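Local coordinates for Pdx2 protein (Plasmodium falciparum, PDB 2ABW), which hydrolyses glutamine to glutamate and ammonia, the ammonia being channelled to the Pdx1 active site for pyridoxal 5'-phosphate (vitamin B6) synthesis, at residues A[150-158]-A[193-201]; A[161-171]-A[182-191]. All coordinates share one frame; numbering follows the deposited sequence.

Contact 1: residues A[150-158]-A[193-201]; sequences AACIRAPYI and TVFHPELLP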
ATOM      1  N   ALA A 150       7.969 -12.462   3.421  1.00 17.13           N
ATOM      2  CA  ALA A 150       6.846 -11.919   2.708  1.00 17.89           C
ATOM      3  C   ALA A 150       6.187 -12.996   1.890  1.00 17.04           C
ATOM      4  O   ALA A 150       6.839 -13.841   1.276  1.00 18.00           O
ATOM      5  CB  ALA A 150       7.348 -10.855   1.723  1.00 18.86           C
ATOM      6  N   ALA A 151       4.852 -12.925   1.814  1.00 17.69           N
ATOM      7  CA  ALA A 151       4.084 -13.844   0.979  1.00 18.24           C
ATOM      8  C   ALA A 151       3.665 -13.182  -0.324  1.00 17.73           C
ATOM      9  O   ALA A 151       2.849 -12.239  -0.339  1.00 18.98           O
ATOM     10  CB  ALA A 151       2.859 -14.307   1.788  1.00 18.21           C
ATOM     11  N   CYS A 152       4.267 -13.654  -1.429  1.00 19.82           N
ATOM     12  CA  CYS A 152       3.970 -13.098  -2.721  1.00 21.35           C
ATOM     13  C   CYS A 152       3.014 -14.003  -3.443  1.00 21.69           C
ATOM     14  O   CYS A 152       3.379 -15.105  -3.713  1.00 22.41           O
ATOM     15  CB  CYS A 152       5.241 -13.050  -3.556  1.00 21.81           C
ATOM     16  SG  CYS A 152       6.347 -11.739  -2.984  1.00 23.05           S
ATOM     17  N   ILE A 153       1.807 -13.535  -3.674  1.00 22.20           N
ATOM     18  CA  ILE A 153       0.799 -14.313  -4.409  1.00 24.85           C
ATOM     19  C   ILE A 153       0.316 -13.527  -5.620  1.00 26.06           C
ATOM     20  O   ILE A 153      -0.388 -12.540  -5.486  1.00 27.83           O
ATOM     21  CB  ILE A 153      -0.358 -14.698  -3.485  1.00 26.29           C
ATOM     22  CG1 ILE A 153       0.169 -15.500  -2.284  1.00 26.15           C
ATOM     23  CG2 ILE A 153      -1.341 -15.645  -4.231  1.00 26.41           C
ATOM     24  CD1 ILE A 153      -0.946 -15.914  -1.429  1.00 31.39           C
ATOM     25  N   ARG A 154       0.758 -13.982  -6.786  1.00 26.96           N
ATOM     26  CA  ARG A 154       0.513 -13.293  -8.043  1.00 29.29           C
ATOM     27  C   ARG A 154       0.897 -11.820  -7.882  1.00 26.79           C
ATOM     28  O   ARG A 154       0.154 -10.911  -8.213  1.00 28.43           O
ATOM     29  CB  ARG A 154      -0.951 -13.520  -8.470  1.00 32.02           C
ATOM     30  CG  ARG A 154      -2.000 -12.513  -7.960  1.00 37.78           C
ATOM     31  CD  ARG A 154      -3.456 -13.105  -8.070  1.00 41.80           C
ATOM     32  NE  ARG A 154      -4.413 -12.293  -7.289  1.00 47.48           N
ATOM     33  CZ  ARG A 154      -5.740 -12.353  -7.416  1.00 50.44           C
ATOM     34  NH1 ARG A 154      -6.295 -13.212  -8.284  1.00 54.85           N
ATOM     35  NH2 ARG A 154      -6.519 -11.561  -6.670  1.00 51.12           N
ATOM     36  N   ALA A 155       2.087 -11.611  -7.309  1.00 24.46           N
ATOM     37  CA  ALA A 155       2.499 -10.273  -6.924  1.00 22.78           C
ATOM     38  C   ALA A 155       2.759  -9.416  -8.147  1.00 20.87           C
ATOM     39  O   ALA A 155       3.307  -9.939  -9.135  1.00 22.50           O
ATOM     40  CB  ALA A 155       3.795 -10.330  -6.125  1.00 22.54           C
ATOM     41  N   PRO A 156       2.408  -8.134  -8.086  1.00 20.61           N
ATOM     42  CA  PRO A 156       2.778  -7.250  -9.185  1.00 19.50           C
ATOM     43  C   PRO A 156       4.301  -7.096  -9.159  1.00 20.37           C
ATOM     44  O   PRO A 156       4.934  -7.353  -8.111  1.00 20.22           O
ATOM     45  CB  PRO A 156       2.073  -5.945  -8.852  1.00 22.06           C
ATOM     46  CG  PRO A 156       1.894  -5.971  -7.428  1.00 20.10           C
ATOM     47  CD  PRO A 156       1.638  -7.393  -7.087  1.00 18.36           C
ATOM     48  N   TYR A 157       4.851  -6.679 -10.286  1.00 17.87           N
ATOM     49  CA  TYR A 157       6.284  -6.544 -10.474  1.00 18.21           C
ATOM     50  C   TYR A 157       6.660  -5.122 -10.711  1.00 17.67           C
ATOM     51  O   TYR A 157       6.257  -4.483 -11.662  1.00 15.18           O
ATOM     52  CB  TYR A 157       6.721  -7.429 -11.629  1.00 20.42           C
ATOM     53  CG  TYR A 157       8.171  -7.318 -11.974  1.00 19.82           C
ATOM     54  CD1 TYR A 157       9.145  -7.903 -11.179  1.00 26.92           C
ATOM     55  CD2 TYR A 157       8.570  -6.695 -13.116  1.00 23.57           C
ATOM     56  CE1 TYR A 157      10.497  -7.811 -11.527  1.00 27.07           C
ATOM     57  CE2 TYR A 157       9.909  -6.599 -13.458  1.00 25.14           C
ATOM     58  CZ  TYR A 157      10.842  -7.132 -12.647  1.00 27.78           C
ATOM     59  OH  TYR A 157      12.172  -7.040 -13.025  1.00 31.66           O
ATOM     60  N   ILE A 158       7.578  -4.611  -9.887  1.00 16.58           N
ATOM     61  CA  ILE A 158       8.084  -3.256 -10.026  1.00 16.34           C
ATOM     62  C   ILE A 158       9.254  -3.244 -11.001  1.00 17.56           C
ATOM     63  O   ILE A 158      10.384  -3.690 -10.659  1.00 17.68           O
ATOM     64  CB  ILE A 158       8.472  -2.697  -8.658  1.00 16.48           C
ATOM     65  CG1 ILE A 158       7.244  -2.612  -7.764  1.00 16.16           C
ATOM     66  CG2 ILE A 158       9.169  -1.376  -8.825  1.00 17.79           C
ATOM     67  CD1 ILE A 158       7.453  -2.240  -6.236  1.00 17.77           C
ATOM     68  N   THR A 193       3.848  -2.037  -1.185  1.00 15.83           N
ATOM     69  CA  THR A 193       4.344  -3.429  -1.066  1.00 15.04           C
ATOM     70  C   THR A 193       3.663  -4.296  -2.058  1.00 16.03           C
ATOM     71  O   THR A 193       2.461  -4.103  -2.364  1.00 16.63           O
ATOM     72  CB  THR A 193       4.103  -3.926   0.357  1.00 15.43           C
ATOM     73  OG1 THR A 193       2.708  -3.768   0.736  1.00 16.95           O
ATOM     74  CG2 THR A 193       5.033  -3.177   1.352  1.00 17.43           C
ATOM     75  N   VAL A 194       4.427  -5.203  -2.682  1.00 15.97           N
ATOM     76  CA  VAL A 194       3.842  -6.090  -3.696  1.00 16.33           C
ATOM     77  C   VAL A 194       3.241  -7.360  -3.105  1.00 16.98           C
ATOM     78  O   VAL A 194       2.583  -8.160  -3.811  1.00 20.41           O
ATOM     79  CB  VAL A 194       4.868  -6.447  -4.775  1.00 15.32           C
ATOM     80  CG1 VAL A 194       5.541  -5.187  -5.381  1.00 18.83           C
ATOM     81  CG2 VAL A 194       5.975  -7.372  -4.166  1.00 16.81           C
ATOM     82  N   PHE A 195       3.555  -7.633  -1.870  1.00 16.18           N
ATOM     83  CA  PHE A 195       3.190  -8.876  -1.132  1.00 17.31           C
ATOM     84  C   PHE A 195       1.923  -8.654  -0.303  1.00 17.47           C
ATOM     85  O   PHE A 195       1.367  -7.553  -0.271  1.00 20.05           O
ATOM     86  CB  PHE A 195       4.366  -9.357  -0.277  1.00 16.71           C
ATOM     87  CG  PHE A 195       4.978  -8.299   0.624  1.00 17.22           C
ATOM     88  CD1 PHE A 195       4.497  -8.094   1.901  1.00 16.72           C
ATOM     89  CD2 PHE A 195       6.050  -7.550   0.189  1.00 17.04           C
ATOM     90  CE1 PHE A 195       5.060  -7.152   2.731  1.00 15.96           C
ATOM     91  CE2 PHE A 195       6.616  -6.611   1.013  1.00 16.78           C
ATOM     92  CZ  PHE A 195       6.136  -6.399   2.288  1.00 16.87           C
ATOM     93  N   HIS A 196       1.484  -9.717   0.329  1.00 16.81           N
ATOM     94  CA  HIS A 196       0.306  -9.741   1.202  1.00 17.32           C
ATOM     95  C   HIS A 196       0.725  -9.741   2.649  1.00 17.51           C
ATOM     96  O   HIS A 196       0.924 -10.787   3.249  1.00 16.11           O
ATOM     97  CB  HIS A 196      -0.510 -11.008   0.912  1.00 18.56           C
ATOM     98  CG  HIS A 196      -1.377 -10.865  -0.270  1.00 23.26           C
ATOM     99  ND1 HIS A 196      -2.685 -10.454  -0.168  1.00 25.94           N
ATOM    100  CD2 HIS A 196      -1.126 -11.035  -1.587  1.00 28.20           C
ATOM    101  CE1 HIS A 196      -3.217 -10.422  -1.382  1.00 27.91           C
ATOM    102  NE2 HIS A 196      -2.280 -10.737  -2.268  1.00 25.48           N
ATOM    103  N   PRO A 197       0.854  -8.532   3.250  1.00 17.12           N
ATOM    104  CA  PRO A 197       1.376  -8.460   4.632  1.00 16.74           C
ATOM    105  C   PRO A 197       0.425  -9.032   5.634  1.00 18.08           C
ATOM    106  O   PRO A 197       0.803  -9.346   6.772  1.00 19.16           O
ATOM    107  CB  PRO A 197       1.443  -6.934   4.844  1.00 17.26           C
ATOM    108  CG  PRO A 197       0.407  -6.348   3.951  1.00 18.53           C
ATOM    109  CD  PRO A 197       0.383  -7.242   2.750  1.00 20.05           C
ATOM    110  N   GLU A 198      -0.822  -9.256   5.227  1.00 16.17           N
ATOM    111  CA  GLU A 198      -1.831  -9.804   6.116  1.00 17.38           C
ATOM    112  C   GLU A 198      -1.851 -11.301   6.177  1.00 18.81           C
ATOM    113  O   GLU A 198      -2.567 -11.866   7.048  1.00 18.87           O
ATOM    114  CB  GLU A 198      -3.187  -9.233   5.727  1.00 17.97           C
ATOM    115  CG  GLU A 198      -3.870  -9.908   4.585  1.00 18.82           C
ATOM    116  CD  GLU A 198      -3.271  -9.720   3.159  1.00 21.66           C
ATOM    117  OE1 GLU A 198      -2.191  -9.113   2.964  1.00 19.60           O
ATOM    118  OE2 GLU A 198      -3.959 -10.287   2.247  1.00 23.90           O
ATOM    119  N   LEU A 199      -1.079 -11.949   5.315  1.00 16.63           N
ATOM    120  CA  LEU A 199      -1.145 -13.445   5.147  1.00 17.81           C
ATOM    121  C   LEU A 199       0.033 -14.173   5.863  1.00 19.11           C
ATOM    122  O   LEU A 199       0.091 -15.383   5.833  1.00 20.81           O
ATOM    123  CB  LEU A 199      -1.184 -13.797   3.709  1.00 18.00           C
ATOM    124  CG  LEU A 199      -2.404 -13.462   2.859  1.00 23.48           C
ATOM    125  CD1 LEU A 199      -2.260 -14.081   1.447  1.00 24.63           C
ATOM    126  CD2 LEU A 199      -3.528 -13.987   3.664  1.00 26.11           C
ATOM    127  N   LEU A 200       0.911 -13.442   6.527  1.00 15.74           N
ATOM    128  CA  LEU A 200       1.949 -14.029   7.404  1.00 17.60           C
ATOM    129  C   LEU A 200       1.714 -13.575   8.820  1.00 17.92           C
ATOM    130  O   LEU A 200       1.129 -12.530   9.079  1.00 17.58           O
ATOM    131  CB  LEU A 200       3.350 -13.674   6.941  1.00 16.76           C
ATOM    132  CG  LEU A 200       3.700 -14.180   5.576  1.00 21.61           C
ATOM    133  CD1 LEU A 200       5.157 -13.645   5.259  1.00 21.04           C
ATOM    134  CD2 LEU A 200       3.676 -15.725   5.467  1.00 19.65           C
ATOM    135  N   PRO A 201       2.084 -14.395   9.796  1.00 17.46           N
ATOM    136  CA  PRO A 201       1.696 -13.984  11.136  1.00 17.11           C
ATOM    137  C   PRO A 201       2.295 -12.676  11.605  1.00 17.57           C
ATOM    138  O   PRO A 201       1.614 -11.942  12.321  1.00 19.40           O
ATOM    139  CB  PRO A 201       2.105 -15.185  12.008  1.00 18.48           C
ATOM    140  CG  PRO A 201       2.019 -16.368  11.043  1.00 19.41           C
ATOM    141  CD  PRO A 201       2.568 -15.774   9.725  1.00 17.64           C
TER
HETATM  142  O   HOH W   1       3.654 -11.069   3.417  1.00 18.87           O
HETATM  143  O   HOH W   2       1.388 -10.611  -3.714  1.00 21.39           O
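Val194 packs against the turn 154-156 and the start of strand 157-161. Its CG1 lies 3.6 Å from Ile158 CD1, its CB lies 3.5 Å from Pro156 O and packs beside Pro156 CG, and CG2 faces the Ala155 methyl. Its carbonyl takes part as well: water 2 donates to Val194 O and accepts from Ile153 N, bridging the two backbones. Phe195 CB comes within 3.3 Å of Ala151 O, while its ring turns aside because CG sits between the backbone N and the carbonyl carbon (chi1 51°). The Ala150 methyl then makes a CH-pi contact with one ring face, CB lying 4.0 Å from the centroid of Phe195; Thr193 CB occupies the opposite face. One direct hydrogen bond joins the backbones, from His196 N to Ala151 O (2.9 Å, 170° at the hydrogen). Water 1 adds a second bridge, between Ala151 N and His196 O. The imidazole of His196 stands beside Ile153, its ring edge toward Ile153 O, and ND1 donates in the ring plane to the syn lone pair of Glu198 OE2 (2.7 Å), which helps fix the ring's rotation. These two are the charge-relay residues, and His196 touches the nucleophile Cys87. Ile153 and Arg154 belong to the L-glutamine site. The side chains of Leu199 and Ile153 cross at about a right angle, CD1 to CD1 3.7 Å. Leu200 CD1 rests on Ala150 CA at 3.5 Å. The catalytic loop thus runs from strand 190-193 toward helix 204-219, laid against the outer edge of strand 149-153, whose other edge pairs with strand 130-137; Phe205 of that helix meets the Phe195 ring edge-to-face.

Contact 2: residues A[161-171]-A[182-191]; sequences ILSDEVKVLAT and IAAVEQNNCL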
ATOM      1  N   ILE A 161      12.192   2.098 -11.202  1.00 16.60           N
ATOM      2  CA  ILE A 161      12.171   3.219 -10.253  1.00 17.43           C
ATOM      3  C   ILE A 161      12.423   4.464 -11.115  1.00 17.83           C
ATOM      4  O   ILE A 161      13.405   4.491 -11.881  1.00 19.87           O
ATOM      5  CB  ILE A 161      13.243   3.049  -9.203  1.00 18.95           C
ATOM      6  CG1 ILE A 161      13.047   1.760  -8.390  1.00 22.39           C
ATOM      7  CG2 ILE A 161      13.310   4.238  -8.238  1.00 17.92           C
ATOM      8  CD1 ILE A 161      11.686   1.570  -7.727  1.00 21.57           C
ATOM      9  N   LEU A 162      11.620   5.507 -10.890  1.00 18.63           N
ATOM     10  CA  LEU A 162      11.600   6.652 -11.810  1.00 19.71           C
ATOM     11  C   LEU A 162      12.088   7.950 -11.164  1.00 22.01           C
ATOM     12  O   LEU A 162      12.117   8.996 -11.819  1.00 24.99           O
ATOM     13  CB  LEU A 162      10.245   6.826 -12.433  1.00 19.60           C
ATOM     14  CG  LEU A 162       9.694   5.662 -13.242  1.00 19.00           C
ATOM     15  CD1 LEU A 162       8.254   5.855 -13.617  1.00 21.98           C
ATOM     16  CD2 LEU A 162      10.577   5.313 -14.435  1.00 20.68           C
ATOM     17  N   SER A 163      12.464   7.918  -9.903  1.00 23.32           N
ATOM     18  CA  SER A 163      12.888   9.146  -9.188  1.00 23.29           C
ATOM     19  C   SER A 163      13.849   8.768  -8.129  1.00 24.46           C
ATOM     20  O   SER A 163      13.735   7.688  -7.502  1.00 22.70           O
ATOM     21  CB  SER A 163      11.688   9.778  -8.495  1.00 24.97           C
ATOM     22  OG  SER A 163      12.064  10.807  -7.598  1.00 25.02           O
ATOM     23  N   ASP A 164      14.852   9.621  -7.893  1.00 24.56           N
ATOM     24  CA  ASP A 164      15.699   9.403  -6.733  1.00 25.07           C
ATOM     25  C   ASP A 164      14.994   9.600  -5.387  1.00 23.32           C
ATOM     26  O   ASP A 164      15.565   9.240  -4.322  1.00 24.11           O
ATOM     27  CB  ASP A 164      16.901  10.363  -6.730  1.00 27.11           C
ATOM     28  CG  ASP A 164      17.838  10.124  -7.897  1.00 33.40           C
ATOM     29  OD1 ASP A 164      18.224   8.953  -8.159  1.00 40.87           O
ATOM     30  OD2 ASP A 164      18.210  11.122  -8.553  1.00 45.28           O
ATOM     31  N   GLU A 165      13.805  10.149  -5.400  1.00 21.51           N
ATOM     32  CA  GLU A 165      13.009  10.266  -4.186  1.00 21.73           C
ATOM     33  C   GLU A 165      12.426   8.953  -3.731  1.00 20.50           C
ATOM     34  O   GLU A 165      11.954   8.829  -2.602  1.00 21.93           O
ATOM     35  CB  GLU A 165      11.801  11.162  -4.445  1.00 23.22           C
ATOM     36  CG  GLU A 165      11.957  12.611  -4.605  1.00 26.96           C
ATOM     37  CD  GLU A 165      10.561  13.365  -4.735  1.00 28.16           C
ATOM     38  OE1 GLU A 165       9.370  12.885  -4.545  1.00 29.78           O
ATOM     39  OE2 GLU A 165      10.661  14.565  -5.087  1.00 37.28           O
ATOM     40  N   VAL A 166      12.397   7.941  -4.607  1.00 17.92           N
ATOM     41  CA  VAL A 166      11.892   6.643  -4.201  1.00 19.43           C
ATOM     42  C   VAL A 166      12.950   5.871  -3.494  1.00 20.18           C
ATOM     43  O   VAL A 166      14.095   5.720  -3.981  1.00 22.63           O
ATOM     44  CB  VAL A 166      11.420   5.835  -5.421  1.00 18.25           C
ATOM     45  CG1 VAL A 166      11.118   4.387  -4.988  1.00 21.70           C
ATOM     46  CG2 VAL A 166      10.284   6.556  -6.154  1.00 20.13           C
ATOM     47  N   LYS A 167      12.644   5.469  -2.283  1.00 19.23           N
ATOM     48  CA  LYS A 167      13.523   4.606  -1.535  1.00 19.47           C
ATOM     49  C   LYS A 167      13.092   3.137  -1.652  1.00 18.50           C
ATOM     50  O   LYS A 167      11.916   2.785  -1.522  1.00 18.49           O
ATOM     51  CB  LYS A 167      13.504   5.045  -0.102  1.00 21.90           C
ATOM     52  CG  LYS A 167      13.846   6.573   0.063  1.00 30.67           C
ATOM     53  CD  LYS A 167      14.999   7.143  -0.808  1.00 36.42           C
ATOM     54  CE  LYS A 167      14.989   8.718  -0.821  1.00 38.53           C
ATOM     55  NZ  LYS A 167      16.264   9.288  -1.421  1.00 39.09           N
ATOM     56  N   VAL A 168      13.999   2.282  -2.043  1.00 18.17           N
ATOM     57  CA  VAL A 168      13.761   0.871  -2.088  1.00 18.01           C
ATOM     58  C   VAL A 168      13.916   0.395  -0.660  1.00 18.98           C
ATOM     59  O   VAL A 168      15.048   0.471  -0.033  1.00 22.04           O
ATOM     60  CB  VAL A 168      14.725   0.117  -3.048  1.00 17.96           C
ATOM     61  CG1 VAL A 168      14.571  -1.417  -2.870  1.00 20.98           C
ATOM     62  CG2 VAL A 168      14.445   0.575  -4.439  1.00 20.72           C
ATOM     63  N   LEU A 169      12.813  -0.014  -0.098  1.00 16.13           N
ATOM     64  CA  LEU A 169      12.753  -0.388   1.294  1.00 16.39           C
ATOM     65  C   LEU A 169      13.074  -1.864   1.509  1.00 15.75           C
ATOM     66  O   LEU A 169      13.595  -2.290   2.533  1.00 17.79           O
ATOM     67  CB  LEU A 169      11.329  -0.007   1.834  1.00 17.03           C
ATOM     68  CG  LEU A 169      11.086  -0.369   3.248  1.00 17.66           C
ATOM     69  CD1 LEU A 169      12.098   0.271   4.248  1.00 20.07           C
ATOM     70  CD2 LEU A 169       9.630  -0.054   3.611  1.00 17.66           C
ATOM     71  N   ALA A 170      12.645  -2.747   0.583  1.00 15.34           N
ATOM     72  CA  ALA A 170      12.917  -4.162   0.734  1.00 14.45           C
ATOM     73  C   ALA A 170      13.029  -4.829  -0.623  1.00 16.13           C
ATOM     74  O   ALA A 170      12.289  -4.468  -1.562  1.00 14.88           O
ATOM     75  CB  ALA A 170      11.797  -4.844   1.506  1.00 13.61           C
ATOM     76  N   THR A 171      13.960  -5.779  -0.742  1.00 14.96           N
ATOM     77  CA  THR A 171      14.199  -6.561  -1.931  1.00 15.94           C
ATOM     78  C   THR A 171      14.306  -8.020  -1.513  1.00 16.67           C
ATOM     79  O   THR A 171      14.369  -8.363  -0.340  1.00 16.53           O
ATOM     80  CB  THR A 171      15.470  -6.166  -2.632  1.00 16.23           C
ATOM     81  OG1 THR A 171      16.607  -6.449  -1.776  1.00 17.04           O
ATOM     82  CG2 THR A 171      15.424  -4.717  -2.992  1.00 18.26           C
ATOM     83  N   ILE A 182      12.256  -6.015  -6.283  1.00 16.48           N
ATOM     84  CA  ILE A 182      11.838  -4.969  -5.347  1.00 16.60           C
ATOM     85  C   ILE A 182      10.486  -5.348  -4.761  1.00 17.24           C
ATOM     86  O   ILE A 182       9.512  -5.490  -5.488  1.00 18.58           O
ATOM     87  CB  ILE A 182      11.748  -3.613  -6.057  1.00 15.92           C
ATOM     88  CG1 ILE A 182      13.117  -3.232  -6.641  1.00 18.84           C
ATOM     89  CG2 ILE A 182      11.210  -2.497  -5.085  1.00 19.94           C
ATOM     90  CD1 ILE A 182      13.103  -1.952  -7.503  1.00 23.26           C
ATOM     91  N   ALA A 183      10.458  -5.493  -3.426  1.00 15.13           N
ATOM     92  CA  ALA A 183       9.272  -5.878  -2.703  1.00 15.22           C
ATOM     93  C   ALA A 183       8.495  -4.689  -2.084  1.00 15.17           C
ATOM     94  O   ALA A 183       7.292  -4.780  -1.918  1.00 14.43           O
ATOM     95  CB  ALA A 183       9.613  -6.950  -1.621  1.00 16.16           C
ATOM     96  N   ALA A 184       9.216  -3.658  -1.663  1.00 14.62           N
ATOM     97  CA  ALA A 184       8.622  -2.523  -0.964  1.00 12.98           C
ATOM     98  C   ALA A 184       9.388  -1.298  -1.319  1.00 15.38           C
ATOM     99  O   ALA A 184      10.621  -1.261  -1.459  1.00 14.67           O
ATOM    100  CB  ALA A 184       8.672  -2.762   0.485  1.00 13.04           C
ATOM    101  N   VAL A 185       8.628  -0.218  -1.551  1.00 15.20           N
ATOM    102  CA  VAL A 185       9.199   1.108  -1.828  1.00 15.17           C
ATOM    103  C   VAL A 185       8.509   2.135  -0.958  1.00 15.91           C
ATOM    104  O   VAL A 185       7.353   1.923  -0.534  1.00 15.72           O
ATOM    105  CB  VAL A 185       9.017   1.520  -3.313  1.00 16.72           C
ATOM    106  CG1 VAL A 185       9.953   0.647  -4.190  1.00 15.26           C
ATOM    107  CG2 VAL A 185       7.597   1.452  -3.826  1.00 16.63           C
ATOM    108  N   GLU A 186       9.187   3.240  -0.742  1.00 15.90           N
ATOM    109  CA  GLU A 186       8.608   4.328   0.033  1.00 15.16           C
ATOM    110  C   GLU A 186       8.988   5.632  -0.636  1.00 16.89           C
ATOM    111  O   GLU A 186      10.159   5.845  -1.006  1.00 17.56           O
ATOM    112  CB  GLU A 186       9.128   4.232   1.484  1.00 15.64           C
ATOM    113  CG  GLU A 186       8.424   5.240   2.442  1.00 15.95           C
ATOM    114  CD  GLU A 186       8.708   4.927   3.910  1.00 17.73           C
ATOM    115  OE1 GLU A 186       9.680   4.162   4.182  1.00 20.34           O
ATOM    116  OE2 GLU A 186       8.083   5.501   4.787  1.00 20.27           O
ATOM    117  N   GLN A 187       8.058   6.553  -0.749  1.00 14.73           N
ATOM    118  CA  GLN A 187       8.348   7.850  -1.394  1.00 16.02           C
ATOM    119  C   GLN A 187       7.483   8.879  -0.659  1.00 15.95           C
ATOM    120  O   GLN A 187       6.270   8.775  -0.736  1.00 16.00           O
ATOM    121  CB  GLN A 187       7.983   7.885  -2.871  1.00 16.76           C
ATOM    122  CG  GLN A 187       8.417   9.210  -3.529  1.00 17.64           C
ATOM    123  CD  GLN A 187       8.141   9.246  -4.958  1.00 17.58           C
ATOM    124  OE1 GLN A 187       7.658   8.253  -5.555  1.00 19.85           O
ATOM    125  NE2 GLN A 187       8.389  10.439  -5.563  1.00 20.78           N
ATOM    126  N   ASN A 188       8.149   9.793   0.050  1.00 16.08           N
ATOM    127  CA  ASN A 188       7.415  10.835   0.783  1.00 15.01           C
ATOM    128  C   ASN A 188       6.401  10.107   1.692  1.00 14.89           C
ATOM    129  O   ASN A 188       6.808   9.159   2.392  1.00 16.78           O
ATOM    130  CB  ASN A 188       6.756  11.819  -0.150  1.00 17.69           C
ATOM    131  CG  ASN A 188       7.701  12.496  -1.117  1.00 20.76           C
ATOM    132  OD1 ASN A 188       8.664  13.068  -0.684  1.00 24.81           O
ATOM    133  ND2 ASN A 188       7.438  12.364  -2.446  1.00 26.36           N
ATOM    134  N   ASN A 189       5.116  10.471   1.628  1.00 14.71           N
ATOM    135  CA  ASN A 189       4.089   9.889   2.458  1.00 14.89           C
ATOM    136  C   ASN A 189       3.506   8.537   2.039  1.00 14.76           C
ATOM    137  O   ASN A 189       2.568   8.013   2.665  1.00 15.63           O
ATOM    138  CB  ASN A 189       2.936  10.880   2.606  1.00 14.03           C
ATOM    139  CG  ASN A 189       2.384  11.342   1.290  1.00 16.31           C
ATOM    140  OD1 ASN A 189       3.124  11.842   0.452  1.00 17.64           O
ATOM    141  ND2 ASN A 189       1.025  11.233   1.087  1.00 15.40           N
ATOM    142  N   CYS A 190       4.051   7.956   0.968  1.00 14.71           N
ATOM    143  CA  CYS A 190       3.559   6.739   0.358  1.00 14.80           C
ATOM    144  C   CYS A 190       4.430   5.515   0.548  1.00 14.81           C
ATOM    145  O   CYS A 190       5.636   5.581   0.385  1.00 15.89           O
ATOM    146  CB  CYS A 190       3.404   6.935  -1.146  1.00 14.52           C
ATOM    147  SG  CYS A 190       2.249   8.302  -1.574  1.00 18.73           S
ATOM    148  N   LEU A 191       3.806   4.404   0.902  1.00 15.28           N
ATOM    149  CA  LEU A 191       4.465   3.140   1.061  1.00 14.57           C
ATOM    150  C   LEU A 191       3.791   2.192   0.163  1.00 14.28           C
ATOM    151  O   LEU A 191       2.559   2.145   0.068  1.00 14.97           O
ATOM    152  CB  LEU A 191       4.307   2.656   2.520  1.00 14.68           C
ATOM    153  CG  LEU A 191       4.758   1.269   2.899  1.00 16.13           C
ATOM    154  CD1 LEU A 191       6.318   1.176   2.765  1.00 17.25           C
ATOM    155  CD2 LEU A 191       4.323   0.930   4.315  1.00 16.75           C
TER
HETATM  156  O   HOH W   3      10.946  10.064  -0.301  1.00 24.75           O
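Glu165 OE1 is gripped by two side-chain amides, one from the last residue of strand 180-187 and one from the turn that follows it. Gln187 NE2 donates to it at 2.8 Å and Asn188 ND2 at 2.9 Å, from opposite faces of the carboxylate plane, and both amides stand steeply to that plane (77° and 76°). The Gln187 chain is fully extended, with CG anti to the backbone N (chi1 -175°), which carries its amide to the carboxylate; its OE1 accepts from Asp116 N, so both ends of the amide are held. Water 3 closes the same corner, donating to Glu165 O and accepting from Asn188 N. Glu165 itself sits in a type I turn, Ser163 to Val166, where Ser163 OG accepts from Glu165 N in an ST turn. Beyond the turn, Lys167 and Glu186 form an antiparallel hydrogen-bonded pair, Lys167 N meeting Glu186 O at 2.8 Å and Glu186 N returning to Lys167 O. The carboxylate of Glu186 leaves the pair for Tyr208 and Lys212 of helix 204-219. Val166 CG1 lies 3.9 Å from Val185 CB, and Ile161 CD1 reaches both Ile182 CD1 and Val185 CG1, an apolar cluster on the sheet face that carries Val168. On the other face Ala170 CB abuts Ala184 CB. Leu169 CD2 touches Leu191 CD1 at 3.6 Å. Two successive classic beta bulges interrupt the pairing: Leu169 N and Ala170 N both donate to Ala184 O, and Ala183 N and Ala184 N to Ala170 O, each pair from one face of the carbonyl. The arrangement is an antiparallel beta hairpin, twice bulged, within the large mixed sheet of this class I glutaminase fold.

From the N terminus, the chain first meets 150-158, the edge strand of the large sheet and the start of the strand that joins the small three-stranded one. It runs directly on into 161-171, turns back as 182-191, and then enters the catalytic loop 193-201. Contact 2 therefore closes a short hairpin loop nested wholly inside the longer loop closed by contact 1. The two meet where Val194 N probably hydrogen-bonds to Ala183 O (3.0 Å), with Thr193 packing on Ala184 and Ile158 on Ile182. Together they tie the antiparallel end of the large sheet and the small sheet to the loop carrying the charge-relay pair.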